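Local atomic coordinates of enoyl-CoA hydratase/isomerase (Mycobacterium avium, PDB entry 3P5M), a protein that probably hydrates or isomerises the double bond of enoyl-CoA thioesters, as a hexameric member of the crotonase superfamily. Residues L116-F125 with M173-Y183; A87-V95 with T199-R207. All blocks are in the same frame, centred on the assembly; numbering follows the deposited sequence.

Contact 1 (L116-F125 with M173-Y183); sequences LVVAAPASYF and MISHITSADEY
V118 and A119 pair in parallel with H176 and I177, placing 176-177 as the outermost strand of the crotonase-fold sheet within this chain. H176 N donates to V117 O and A119 N to H176 O, the latter from above the carbonyl plane. Where the strand pairing starts, the hydroxyl of S175 replaces a backbone acceptor: V117 N reaches S175 OG at 2.9 Å, and S175 OG is also hydrogen-bonded to H176 ND1, in the plane of the imidazole. At the far end both T178 N (3.2 Å) and T178 OG1 (2.9 Å) grip A119 O. The hydroxyl bond fits a chi1 of 69°, which sets OG1 between the backbone N and carbonyl carbon and turns CG2 toward V118 CG1. On the sheet face of A119, I174 CD1 presses tightly on A119 CB, 3.5 Å away, while its CG2 touches both V117 CG1 and F125 CZ; M173 SD makes an oblique Met-aromatic contact with the F125 ring. Helix 183-195 covers the opposite face through V190 on H176 and L187 on V118. At its start, Y183 receives A120 CB over one ring face, 3.8 Å from the centroid, and V118 O lies at the ring's edge, 3.3 Å from Y183 CE1.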
ATOM      1  N   LEU B 116     -11.199  13.368 -16.418  1.00  9.41           N
ATOM      2  CA  LEU B 116     -11.332  12.199 -15.563  1.00  8.71           C
ATOM      3  C   LEU B 116     -11.089  11.024 -16.465  1.00  8.63           C
ATOM      4  O   LEU B 116     -11.425  11.091 -17.644  1.00 10.26           O
ATOM      5  CB  LEU B 116     -12.747  12.132 -14.982  1.00  8.29           C
ATOM      6  CG  LEU B 116     -13.225  13.333 -14.155  1.00  9.42           C
ATOM      7  CD1 LEU B 116     -14.703  13.207 -13.863  1.00  9.55           C
ATOM      8  CD2 LEU B 116     -12.403  13.482 -12.839  1.00  8.30           C
ATOM      9  N   VAL B 117     -10.470   9.972 -15.939  1.00  8.72           N
ATOM     10  CA  VAL B 117     -10.252   8.720 -16.694  1.00  8.17           C
ATOM     11  C   VAL B 117     -10.797   7.599 -15.829  1.00  8.21           C
ATOM     12  O   VAL B 117     -10.450   7.506 -14.649  1.00  9.17           O
ATOM     13  CB  VAL B 117      -8.750   8.458 -16.971  1.00  8.10           C
ATOM     14  CG1 VAL B 117      -8.529   7.047 -17.592  1.00  8.14           C
ATOM     15  CG2 VAL B 117      -8.168   9.588 -17.883  1.00  8.08           C
ATOM     16  N   VAL B 118     -11.667   6.777 -16.408  1.00  8.29           N
ATOM     17  CA  VAL B 118     -12.243   5.615 -15.722  1.00  8.36           C
ATOM     18  C   VAL B 118     -11.676   4.376 -16.412  1.00  8.37           C
ATOM     19  O   VAL B 118     -11.977   4.089 -17.586  1.00  8.44           O
ATOM     20  CB  VAL B 118     -13.815   5.618 -15.763  1.00  8.48           C
ATOM     21  CG1 VAL B 118     -14.363   4.424 -14.985  1.00  8.55           C
ATOM     22  CG2 VAL B 118     -14.424   6.941 -15.183  1.00  8.48           C
ATOM     23  N   ALA B 119     -10.810   3.682 -15.700  1.00  8.33           N
ATOM     24  CA  ALA B 119     -10.020   2.618 -16.295  1.00  8.34           C
ATOM     25  C   ALA B 119     -10.579   1.257 -15.895  1.00  8.43           C
ATOM     26  O   ALA B 119     -10.855   1.018 -14.711  1.00  8.44           O
ATOM     27  CB  ALA B 119      -8.526   2.750 -15.866  1.00  8.25           C
ATOM     28  N   ALA B 120     -10.758   0.389 -16.900  1.00  8.52           N
ATOM     29  CA  ALA B 120     -11.148  -1.007 -16.688  1.00  8.63           C
ATOM     30  C   ALA B 120      -9.981  -1.749 -16.061  1.00  8.59           C
ATOM     31  O   ALA B 120      -8.801  -1.373 -16.327  1.00  9.86           O
ATOM     32  CB  ALA B 120     -11.543  -1.640 -18.041  1.00  8.89           C
ATOM     33  N   PRO B 121     -10.267  -2.805 -15.269  1.00  8.66           N
ATOM     34  CA  PRO B 121      -9.231  -3.571 -14.509  1.00  8.64           C
ATOM     35  C   PRO B 121      -8.090  -4.109 -15.354  1.00  8.91           C
ATOM     36  O   PRO B 121      -6.904  -4.042 -14.931  1.00  8.93           O
ATOM     37  CB  PRO B 121     -10.000  -4.743 -13.861  1.00  8.76           C
ATOM     38  CG  PRO B 121     -11.444  -4.493 -14.107  1.00  9.92           C
ATOM     39  CD  PRO B 121     -11.644  -3.230 -14.923  1.00  8.77           C
ATOM     40  N   ALA B 122      -8.420  -4.607 -16.539  1.00  9.27           N
ATOM     41  CA  ALA B 122      -7.392  -5.140 -17.440  1.00  9.82           C
ATOM     42  C   ALA B 122      -6.802  -4.058 -18.362  1.00 10.03           C
ATOM     43  O   ALA B 122      -6.040  -4.373 -19.302  1.00 10.41           O
ATOM     44  CB  ALA B 122      -7.970  -6.319 -18.256  1.00  9.08           C
ATOM     45  N   SER B 123      -7.130  -2.793 -18.110  1.00  9.85           N
ATOM     46  CA  SER B 123      -6.608  -1.712 -18.993  1.00  9.32           C
ATOM     47  C   SER B 123      -5.161  -1.374 -18.619  1.00  9.00           C
ATOM     48  O   SER B 123      -4.698  -1.795 -17.565  1.00  8.86           O
ATOM     49  CB  SER B 123      -7.520  -0.491 -19.061  1.00  8.50           C
ATOM     50  OG  SER B 123      -7.562   0.246 -17.849  1.00  9.86           O
ATOM     51  N   TYR B 124      -4.418  -0.759 -19.545  1.00  8.45           N
ATOM     52  CA  TYR B 124      -3.043  -0.313 -19.264  1.00  8.77           C
ATOM     53  C   TYR B 124      -2.607   0.865 -20.133  1.00  9.10           C
ATOM     54  O   TYR B 124      -3.202   1.149 -21.193  1.00  8.82           O
ATOM     55  CB  TYR B 124      -2.040  -1.465 -19.427  1.00  8.46           C
ATOM     56  CG  TYR B 124      -1.943  -2.028 -20.815  1.00  8.59           C
ATOM     57  CD1 TYR B 124      -0.976  -1.554 -21.710  1.00  9.58           C
ATOM     58  CD2 TYR B 124      -2.802  -3.038 -21.244  1.00  8.70           C
ATOM     59  CE1 TYR B 124      -0.850  -2.086 -22.982  1.00 11.54           C
ATOM     60  CE2 TYR B 124      -2.687  -3.592 -22.539  1.00 10.96           C
ATOM     61  CZ  TYR B 124      -1.711  -3.109 -23.380  1.00 11.60           C
ATOM     62  OH  TYR B 124      -1.579  -3.626 -24.622  1.00 17.54           O
ATOM     63  N   PHE B 125      -1.532   1.508 -19.681  1.00 10.09           N
ATOM     64  CA  PHE B 125      -1.043   2.777 -20.225  1.00 10.27           C
ATOM     65  C   PHE B 125       0.421   2.552 -20.518  1.00 11.21           C
ATOM     66  O   PHE B 125       1.167   2.013 -19.682  1.00 11.78           O
ATOM     67  CB  PHE B 125      -1.268   3.880 -19.189  1.00 10.77           C
ATOM     68  CG  PHE B 125      -2.720   4.050 -18.807  1.00 10.12           C
ATOM     69  CD1 PHE B 125      -3.523   5.009 -19.444  1.00  9.55           C
ATOM     70  CD2 PHE B 125      -3.296   3.227 -17.874  1.00 10.37           C
ATOM     71  CE1 PHE B 125      -4.869   5.139 -19.125  1.00  9.62           C
ATOM     72  CE2 PHE B 125      -4.629   3.335 -17.545  1.00  8.83           C
ATOM     73  CZ  PHE B 125      -5.429   4.303 -18.164  1.00 11.38           C
ATOM     74  N   MET B 173      -1.982   8.826 -11.897  1.00  9.04           N
ATOM     75  CA  MET B 173      -2.036   9.063 -13.338  1.00  8.59           C
ATOM     76  C   MET B 173      -3.455   9.303 -13.807  1.00  8.34           C
ATOM     77  O   MET B 173      -3.696  10.090 -14.701  1.00  8.41           O
ATOM     78  CB  MET B 173      -1.492   7.844 -14.118  1.00  8.77           C
ATOM     79  CG  MET B 173      -1.191   8.110 -15.609  1.00  7.92           C
ATOM     80  SD  MET B 173      -0.900   6.603 -16.627  1.00  8.80           S
ATOM     81  CE  MET B 173       0.686   6.159 -15.910  1.00  7.98           C
ATOM     82  N   ILE B 174      -4.387   8.577 -13.209  1.00  8.27           N
ATOM     83  CA  ILE B 174      -5.771   8.555 -13.636  1.00  7.96           C
ATOM     84  C   ILE B 174      -6.679   8.815 -12.440  1.00  8.01           C
ATOM     85  O   ILE B 174      -6.329   8.450 -11.311  1.00  8.20           O
ATOM     86  CB  ILE B 174      -6.127   7.188 -14.350  1.00  7.99           C
ATOM     87  CG1 ILE B 174      -5.740   5.989 -13.478  1.00  9.88           C
ATOM     88  CG2 ILE B 174      -5.397   7.133 -15.725  1.00  7.98           C
ATOM     89  CD1 ILE B 174      -6.328   4.633 -13.971  1.00  8.07           C
ATOM     90  N   SER B 175      -7.841   9.413 -12.678  1.00  8.04           N
ATOM     91  CA  SER B 175      -8.734   9.773 -11.578  1.00  8.10           C
ATOM     92  C   SER B 175      -9.521   8.589 -10.983  1.00  8.17           C
ATOM     93  O   SER B 175      -9.765   8.573  -9.797  1.00  8.22           O
ATOM     94  CB  SER B 175      -9.696  10.853 -12.033  1.00  8.13           C
ATOM     95  OG  SER B 175     -10.517  10.333 -13.065  1.00  9.03           O
ATOM     96  N   HIS B 176      -9.855   7.593 -11.809  1.00  8.17           N
ATOM     97  CA  HIS B 176     -10.749   6.475 -11.401  1.00  8.26           C
ATOM     98  C   HIS B 176     -10.268   5.108 -11.775  1.00  8.48           C
ATOM     99  O   HIS B 176      -9.795   4.868 -12.917  1.00  8.32           O
ATOM    100  CB  HIS B 176     -12.149   6.645 -11.986  1.00  8.33           C
ATOM    101  CG  HIS B 176     -12.922   7.772 -11.369  1.00  8.38           C
ATOM    102  ND1 HIS B 176     -12.672   9.090 -11.673  1.00  8.34           N
ATOM    103  CD2 HIS B 176     -13.907   7.776 -10.437  1.00  8.48           C
ATOM    104  CE1 HIS B 176     -13.496   9.861 -10.979  1.00  8.66           C
ATOM    105  NE2 HIS B 176     -14.245   9.089 -10.211  1.00  8.51           N
ATOM    106  N   ILE B 177     -10.411   4.204 -10.811  1.00  8.31           N
ATOM    107  CA  ILE B 177     -10.177   2.816 -11.058  1.00  8.85           C
ATOM    108  C   ILE B 177     -11.477   2.009 -10.848  1.00  9.82           C
ATOM    109  O   ILE B 177     -12.303   2.337  -9.977  1.00  9.32           O
ATOM    110  CB  ILE B 177      -8.990   2.291 -10.173  1.00  9.15           C
ATOM    111  CG1 ILE B 177      -8.572   0.880 -10.563  1.00 11.69           C
ATOM    112  CG2 ILE B 177      -9.358   2.265  -8.682  1.00  9.79           C
ATOM    113  CD1 ILE B 177      -7.759   0.745 -11.799  1.00 13.70           C
ATOM    114  N   THR B 178     -11.665   0.968 -11.666  1.00 10.31           N
ATOM    115  CA  THR B 178     -12.741   0.026 -11.455  1.00  9.78           C
ATOM    116  C   THR B 178     -12.167  -1.395 -11.296  1.00 10.88           C
ATOM    117  O   THR B 178     -11.009  -1.664 -11.661  1.00  9.45           O
ATOM    118  CB  THR B 178     -13.762   0.024 -12.600  1.00  9.75           C
ATOM    119  OG1 THR B 178     -13.156  -0.530 -13.772  1.00 10.53           O
ATOM    120  CG2 THR B 178     -14.279   1.429 -12.923  1.00  8.67           C
ATOM    121  N   SER B 179     -12.980  -2.287 -10.718  1.00 11.36           N
ATOM    122  CA  SER B 179     -12.589  -3.677 -10.510  1.00 13.06           C
ATOM    123  C   SER B 179     -13.736  -4.688 -10.710  1.00 13.69           C
ATOM    124  O   SER B 179     -14.915  -4.305 -10.860  1.00 14.04           O
ATOM    125  CB  SER B 179     -11.908  -3.817  -9.142  1.00 13.64           C
ATOM    126  OG  SER B 179     -12.645  -3.189  -8.121  1.00 16.17           O
ATOM    127  N   ALA B 180     -13.407  -5.981 -10.756  1.00 13.82           N
ATOM    128  CA  ALA B 180     -14.436  -6.974 -10.965  1.00 13.05           C
ATOM    129  C   ALA B 180     -15.141  -6.679 -12.298  1.00 12.56           C
ATOM    130  O   ALA B 180     -14.490  -6.276 -13.249  1.00 11.77           O
ATOM    131  CB  ALA B 180     -15.428  -6.961  -9.777  1.00 13.60           C
ATOM    132  N   ASP B 181     -16.453  -6.910 -12.367  1.00 13.05           N
ATOM    133  CA  ASP B 181     -17.224  -6.667 -13.563  1.00 13.27           C
ATOM    134  C   ASP B 181     -17.855  -5.274 -13.545  1.00 14.04           C
ATOM    135  O   ASP B 181     -18.839  -5.043 -14.230  1.00 13.69           O
ATOM    136  CB  ASP B 181     -18.315  -7.737 -13.750  1.00 14.46           C
ATOM    137  CG  ASP B 181     -19.278  -7.863 -12.540  1.00 14.17           C
ATOM    138  OD1 ASP B 181     -20.307  -8.541 -12.707  1.00 18.24           O
ATOM    139  OD2 ASP B 181     -19.037  -7.322 -11.437  1.00 13.48           O
ATOM    140  N   GLU B 182     -17.276  -4.356 -12.766  1.00 14.40           N
ATOM    141  CA  GLU B 182     -17.936  -3.083 -12.452  1.00 14.11           C
ATOM    142  C   GLU B 182     -17.625  -1.878 -13.346  1.00 13.88           C
ATOM    143  O   GLU B 182     -18.156  -0.773 -13.111  1.00 13.52           O
ATOM    144  CB  GLU B 182     -17.673  -2.715 -11.006  1.00 13.75           C
ATOM    145  CG  GLU B 182     -18.537  -3.484 -10.026  1.00 15.38           C
ATOM    146  CD  GLU B 182     -18.175  -3.214  -8.565  1.00 16.39           C
ATOM    147  OE1 GLU B 182     -17.327  -2.331  -8.283  1.00 17.76           O
ATOM    148  OE2 GLU B 182     -18.761  -3.871  -7.696  1.00 17.56           O
ATOM    149  N   TYR B 183     -16.787  -2.082 -14.362  1.00 13.40           N
ATOM    150  CA  TYR B 183     -16.265  -0.987 -15.158  1.00 12.95           C
ATOM    151  C   TYR B 183     -17.386  -0.147 -15.801  1.00 13.27           C
ATOM    152  O   TYR B 183     -17.399   1.091 -15.674  1.00 11.26           O
ATOM    153  CB  TYR B 183     -15.297  -1.538 -16.228  1.00 12.90           C
ATOM    154  CG  TYR B 183     -15.015  -0.543 -17.353  1.00 15.19           C
ATOM    155  CD1 TYR B 183     -14.317   0.640 -17.114  1.00 12.63           C
ATOM    156  CD2 TYR B 183     -15.453  -0.800 -18.651  1.00 15.33           C
ATOM    157  CE1 TYR B 183     -14.062   1.559 -18.157  1.00 14.33           C
ATOM    158  CE2 TYR B 183     -15.203   0.089 -19.699  1.00 13.37           C
ATOM    159  CZ  TYR B 183     -14.508   1.272 -19.446  1.00 15.89           C
ATOM    160  OH  TYR B 183     -14.277   2.158 -20.489  1.00 12.70           O
TER

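Contact 2 (A87-V95 with T199-R207)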
ATOM      1  N   ALA B  87      -7.443  20.718 -27.700  1.00 12.95           N
ATOM      2  CA  ALA B  87      -8.914  20.836 -27.721  1.00 12.39           C
ATOM      3  C   ALA B  87      -9.632  20.212 -26.511  1.00 12.34           C
ATOM      4  O   ALA B  87     -10.596  20.791 -25.963  1.00 13.16           O
ATOM      5  CB  ALA B  87      -9.456  20.253 -29.027  1.00 12.80           C
ATOM      6  N   ILE B  88      -9.198  19.026 -26.092  1.00 11.36           N
ATOM      7  CA  ILE B  88      -9.774  18.422 -24.889  1.00 11.94           C
ATOM      8  C   ILE B  88      -9.455  19.273 -23.640  1.00 11.21           C
ATOM      9  O   ILE B  88     -10.336  19.563 -22.850  1.00 10.42           O
ATOM     10  CB  ILE B  88      -9.267  16.956 -24.675  1.00 11.70           C
ATOM     11  CG1 ILE B  88      -9.795  16.012 -25.762  1.00 12.68           C
ATOM     12  CG2 ILE B  88      -9.693  16.458 -23.343  1.00 12.71           C
ATOM     13  CD1 ILE B  88      -8.868  14.750 -26.015  1.00 12.72           C
ATOM     14  N   THR B  89      -8.206  19.667 -23.457  1.00 10.92           N
ATOM     15  CA  THR B  89      -7.856  20.436 -22.244  1.00 12.77           C
ATOM     16  C   THR B  89      -8.515  21.835 -22.232  1.00 12.94           C
ATOM     17  O   THR B  89      -8.735  22.430 -21.159  1.00 13.42           O
ATOM     18  CB  THR B  89      -6.328  20.611 -22.051  1.00 12.45           C
ATOM     19  OG1 THR B  89      -5.762  21.281 -23.190  1.00 16.65           O
ATOM     20  CG2 THR B  89      -5.625  19.264 -21.894  1.00 11.74           C
ATOM     21  N   SER B  90      -8.856  22.330 -23.423  1.00 12.94           N
ATOM     22  CA  SER B  90      -9.354  23.676 -23.580  1.00 13.33           C
ATOM     23  C   SER B  90     -10.882  23.749 -23.656  1.00 13.64           C
ATOM     24  O   SER B  90     -11.442  24.803 -23.364  1.00 13.88           O
ATOM     25  CB  SER B  90      -8.704  24.348 -24.812  1.00 13.48           C
ATOM     26  OG  SER B  90      -9.294  25.624 -25.027  1.00 17.54           O
ATOM     27  N   LEU B  91     -11.558  22.646 -24.027  1.00 12.88           N
ATOM     28  CA  LEU B  91     -13.030  22.608 -23.977  1.00 12.21           C
ATOM     29  C   LEU B  91     -13.528  22.976 -22.591  1.00 12.41           C
ATOM     30  O   LEU B  91     -13.120  22.322 -21.619  1.00 10.91           O
ATOM     31  CB  LEU B  91     -13.571  21.221 -24.366  1.00 11.68           C
ATOM     32  CG  LEU B  91     -15.094  20.999 -24.348  1.00 13.86           C
ATOM     33  CD1 LEU B  91     -15.781  21.651 -25.516  1.00 14.94           C
ATOM     34  CD2 LEU B  91     -15.417  19.543 -24.387  1.00 10.57           C
ATOM     35  N   PRO B  92     -14.443  23.987 -22.490  1.00 12.97           N
ATOM     36  CA  PRO B  92     -14.932  24.360 -21.141  1.00 13.26           C
ATOM     37  C   PRO B  92     -16.042  23.430 -20.618  1.00 13.11           C
ATOM     38  O   PRO B  92     -17.003  23.865 -19.949  1.00 13.42           O
ATOM     39  CB  PRO B  92     -15.387  25.836 -21.310  1.00 13.12           C
ATOM     40  CG  PRO B  92     -15.718  25.971 -22.743  1.00 13.88           C
ATOM     41  CD  PRO B  92     -14.736  25.044 -23.485  1.00 13.47           C
ATOM     42  N   LYS B  93     -15.861  22.146 -20.880  1.00 12.68           N
ATOM     43  CA  LYS B  93     -16.790  21.111 -20.449  1.00 12.68           C
ATOM     44  C   LYS B  93     -16.018  19.856 -20.098  1.00 11.72           C
ATOM     45  O   LYS B  93     -14.962  19.578 -20.699  1.00 12.34           O
ATOM     46  CB  LYS B  93     -17.777  20.800 -21.583  1.00 12.98           C
ATOM     47  CG  LYS B  93     -18.742  21.946 -21.877  1.00 13.76           C
ATOM     48  CD  LYS B  93     -19.665  21.667 -23.083  1.00 13.09           C
ATOM     49  CE  LYS B  93     -20.525  22.913 -23.418  1.00 13.68           C
ATOM     50  NZ  LYS B  93     -21.643  22.606 -24.376  1.00 14.13           N
ATOM     51  N   PRO B  94     -16.498  19.112 -19.104  1.00 11.10           N
ATOM     52  CA  PRO B  94     -15.757  17.929 -18.679  1.00 11.04           C
ATOM     53  C   PRO B  94     -15.695  16.840 -19.760  1.00 11.08           C
ATOM     54  O   PRO B  94     -16.683  16.600 -20.465  1.00 10.87           O
ATOM     55  CB  PRO B  94     -16.535  17.435 -17.445  1.00 11.20           C
ATOM     56  CG  PRO B  94     -17.900  18.098 -17.576  1.00 12.14           C
ATOM     57  CD  PRO B  94     -17.657  19.393 -18.230  1.00 10.34           C
ATOM     58  N   VAL B  95     -14.514  16.236 -19.906  1.00 10.48           N
ATOM     59  CA  VAL B  95     -14.262  15.194 -20.916  1.00 10.45           C
ATOM     60  C   VAL B  95     -13.808  13.973 -20.113  1.00 10.85           C
ATOM     61  O   VAL B  95     -12.833  14.068 -19.338  1.00  9.13           O
ATOM     62  CB  VAL B  95     -13.129  15.607 -21.901  1.00 10.42           C
ATOM     63  CG1 VAL B  95     -12.894  14.550 -22.967  1.00 10.07           C
ATOM     64  CG2 VAL B  95     -13.471  16.945 -22.605  1.00 12.04           C
ATOM     65  N   THR B 199     -22.063  22.636 -14.900  1.00 13.64           N
ATOM     66  CA  THR B 199     -21.178  22.667 -16.058  1.00 14.07           C
ATOM     67  C   THR B 199     -20.320  23.927 -16.192  1.00 13.69           C
ATOM     68  O   THR B 199     -19.163  23.842 -16.599  1.00 12.94           O
ATOM     69  CB  THR B 199     -21.976  22.417 -17.338  1.00 14.10           C
ATOM     70  OG1 THR B 199     -22.793  21.266 -17.132  1.00 15.36           O
ATOM     71  CG2 THR B 199     -21.029  22.172 -18.525  1.00 14.99           C
ATOM     72  N   LEU B 200     -20.885  25.080 -15.832  1.00 12.97           N
ATOM     73  CA  LEU B 200     -20.161  26.341 -15.918  1.00 13.32           C
ATOM     74  C   LEU B 200     -19.053  26.383 -14.876  1.00 12.06           C
ATOM     75  O   LEU B 200     -17.947  26.861 -15.170  1.00 10.76           O
ATOM     76  CB  LEU B 200     -21.085  27.551 -15.765  1.00 13.42           C
ATOM     77  CG  LEU B 200     -22.175  27.657 -16.864  1.00 16.67           C
ATOM     78  CD1 LEU B 200     -23.195  28.782 -16.582  1.00 20.04           C
ATOM     79  CD2 LEU B 200     -21.588  27.854 -18.259  1.00 18.00           C
ATOM     80  N   ALA B 201     -19.368  25.889 -13.676  1.00 10.50           N
ATOM     81  CA  ALA B 201     -18.370  25.733 -12.619  1.00 11.58           C
ATOM     82  C   ALA B 201     -17.226  24.813 -13.013  1.00 11.03           C
ATOM     83  O   ALA B 201     -16.079  25.121 -12.702  1.00 11.97           O
ATOM     84  CB  ALA B 201     -19.005  25.289 -11.269  1.00 10.12           C
ATOM     85  N   PHE B 202     -17.564  23.688 -13.663  1.00 11.23           N
ATOM     86  CA  PHE B 202     -16.594  22.750 -14.214  1.00 10.92           C
ATOM     87  C   PHE B 202     -15.693  23.428 -15.241  1.00 11.17           C
ATOM     88  O   PHE B 202     -14.485  23.220 -15.231  1.00 10.82           O
ATOM     89  CB  PHE B 202     -17.282  21.513 -14.831  1.00 10.57           C
ATOM     90  CG  PHE B 202     -17.939  20.578 -13.816  1.00 10.92           C
ATOM     91  CD1 PHE B 202     -17.555  20.580 -12.469  1.00  9.25           C
ATOM     92  CD2 PHE B 202     -18.914  19.657 -14.226  1.00 11.44           C
ATOM     93  CE1 PHE B 202     -18.161  19.717 -11.515  1.00 12.64           C
ATOM     94  CE2 PHE B 202     -19.515  18.768 -13.289  1.00 12.64           C
ATOM     95  CZ  PHE B 202     -19.120  18.788 -11.926  1.00 13.21           C
ATOM     96  N   GLY B 203     -16.277  24.238 -16.128  1.00 11.63           N
ATOM     97  CA  GLY B 203     -15.486  24.955 -17.137  1.00 11.60           C
ATOM     98  C   GLY B 203     -14.514  25.971 -16.533  1.00 11.82           C
ATOM     99  O   GLY B 203     -13.376  26.083 -16.976  1.00 12.18           O
ATOM    100  N   TRP B 204     -14.962  26.722 -15.535  1.00 11.67           N
ATOM    101  CA  TRP B 204     -14.063  27.612 -14.802  1.00 11.88           C
ATOM    102  C   TRP B 204     -12.966  26.891 -14.019  1.00 11.59           C
ATOM    103  O   TRP B 204     -11.789  27.307 -14.078  1.00 13.19           O
ATOM    104  CB  TRP B 204     -14.849  28.525 -13.863  1.00 12.49           C
ATOM    105  CG  TRP B 204     -15.341  29.738 -14.555  1.00 12.38           C
ATOM    106  CD1 TRP B 204     -16.616  29.980 -14.967  1.00 15.25           C
ATOM    107  CD2 TRP B 204     -14.569  30.876 -14.955  1.00 13.53           C
ATOM    108  NE1 TRP B 204     -16.697  31.222 -15.569  1.00 11.92           N
ATOM    109  CE2 TRP B 204     -15.457  31.781 -15.590  1.00 13.91           C
ATOM    110  CE3 TRP B 204     -13.215  31.227 -14.841  1.00  9.27           C
ATOM    111  CZ2 TRP B 204     -15.038  33.012 -16.088  1.00 15.24           C
ATOM    112  CZ3 TRP B 204     -12.812  32.448 -15.345  1.00 13.50           C
ATOM    113  CH2 TRP B 204     -13.716  33.328 -15.942  1.00 11.26           C
ATOM    114  N   THR B 205     -13.330  25.841 -13.290  1.00 11.12           N
ATOM    115  CA  THR B 205     -12.359  24.933 -12.662  1.00 11.29           C
ATOM    116  C   THR B 205     -11.312  24.426 -13.666  1.00 11.09           C
ATOM    117  O   THR B 205     -10.114  24.456 -13.368  1.00 11.03           O
ATOM    118  CB  THR B 205     -13.069  23.727 -12.041  1.00 11.39           C
ATOM    119  OG1 THR B 205     -13.989  24.173 -11.048  1.00 12.19           O
ATOM    120  CG2 THR B 205     -12.064  22.742 -11.429  1.00 12.29           C
ATOM    121  N   LYS B 206     -11.744  23.974 -14.855  1.00 11.42           N
ATOM    122  CA  LYS B 206     -10.765  23.541 -15.881  1.00 11.22           C
ATOM    123  C   LYS B 206      -9.825  24.653 -16.327  1.00 11.32           C
ATOM    124  O   LYS B 206      -8.619  24.391 -16.558  1.00 10.21           O
ATOM    125  CB  LYS B 206     -11.415  22.981 -17.144  1.00 11.40           C
ATOM    126  CG  LYS B 206     -12.001  21.635 -17.028  1.00 11.56           C
ATOM    127  CD  LYS B 206     -12.560  21.141 -18.431  1.00 10.19           C
ATOM    128  CE  LYS B 206     -11.463  20.967 -19.519  1.00 10.87           C
ATOM    129  NZ  LYS B 206     -11.910  19.947 -20.578  1.00  8.47           N
ATOM    130  N   ARG B 207     -10.359  25.876 -16.498  1.00 10.85           N
ATOM    131  CA  ARG B 207      -9.478  26.978 -16.891  1.00 11.60           C
ATOM    132  C   ARG B 207      -8.425  27.269 -15.825  1.00 11.13           C
ATOM    133  O   ARG B 207      -7.266  27.538 -16.170  1.00 12.81           O
ATOM    134  CB  ARG B 207     -10.221  28.282 -17.316  1.00 11.88           C
TER
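The side chain of K206 projects from helix 199-213 into the loop that follows helix 74-90, where its ammonium group meets three backbone carbonyls. Its chain runs extended to CG and CD, then bends at chi3 (64°), bringing NZ to the C-terminal end of helix 74-90. There NZ bonds I88 O at 2.8 Å, in line with the carbonyl, and K93 O at 3.1 Å from above the carbonyl plane; a weak bond to L91 O adds a third. One turn earlier, the side chains of F202 and P94 cross at about a right angle, with F202 CD2 3.8 Å from P94 CG in an oblique approach and F202 CB 4.0 Å from P94 CD. Beyond it the T199 and K93 side chains cross at a slant, T199 CG2 4.1 Å from K93 CG, while the lysine's NZ extends away to the carbonyls of A45 and V51. The backbones come closest at G203, whose CA lies 3.4 Å from P92 O. D115 completes the site by a salt bridge from its OD2 to K206 NZ, and the same oxygen accepts from V95 N. Thus a buried ammonium group is matched by a carboxylate, one carbonyl of the helix's last turn and two of the loop after it; the helix end would probably also favour a positive charge, so K206 is probably protonated.

In the fold
From the N terminus, the chain runs through helix 74-90 and the loop 91-94 into strand 95-99, passes helix 106-113 and enters strand 116-119. Contact 1 closes the inner loop: after 47 residues, over half of them helical, 173-183 returns beside 116-125 and adds the last strand of the sheet. Helices 183-195 and 199-213 follow, and contact 2 closes the outer loop, which encloses contact 1 entirely, by setting 199-207 against 87-95. The contacts do not touch, their centres lying about 22 Å apart. Contact 1 extends the sheet's edge, whereas contact 2 ties a helix to the approach to strand 95-99, the neighbour of 116-119. Both reach the third subunit.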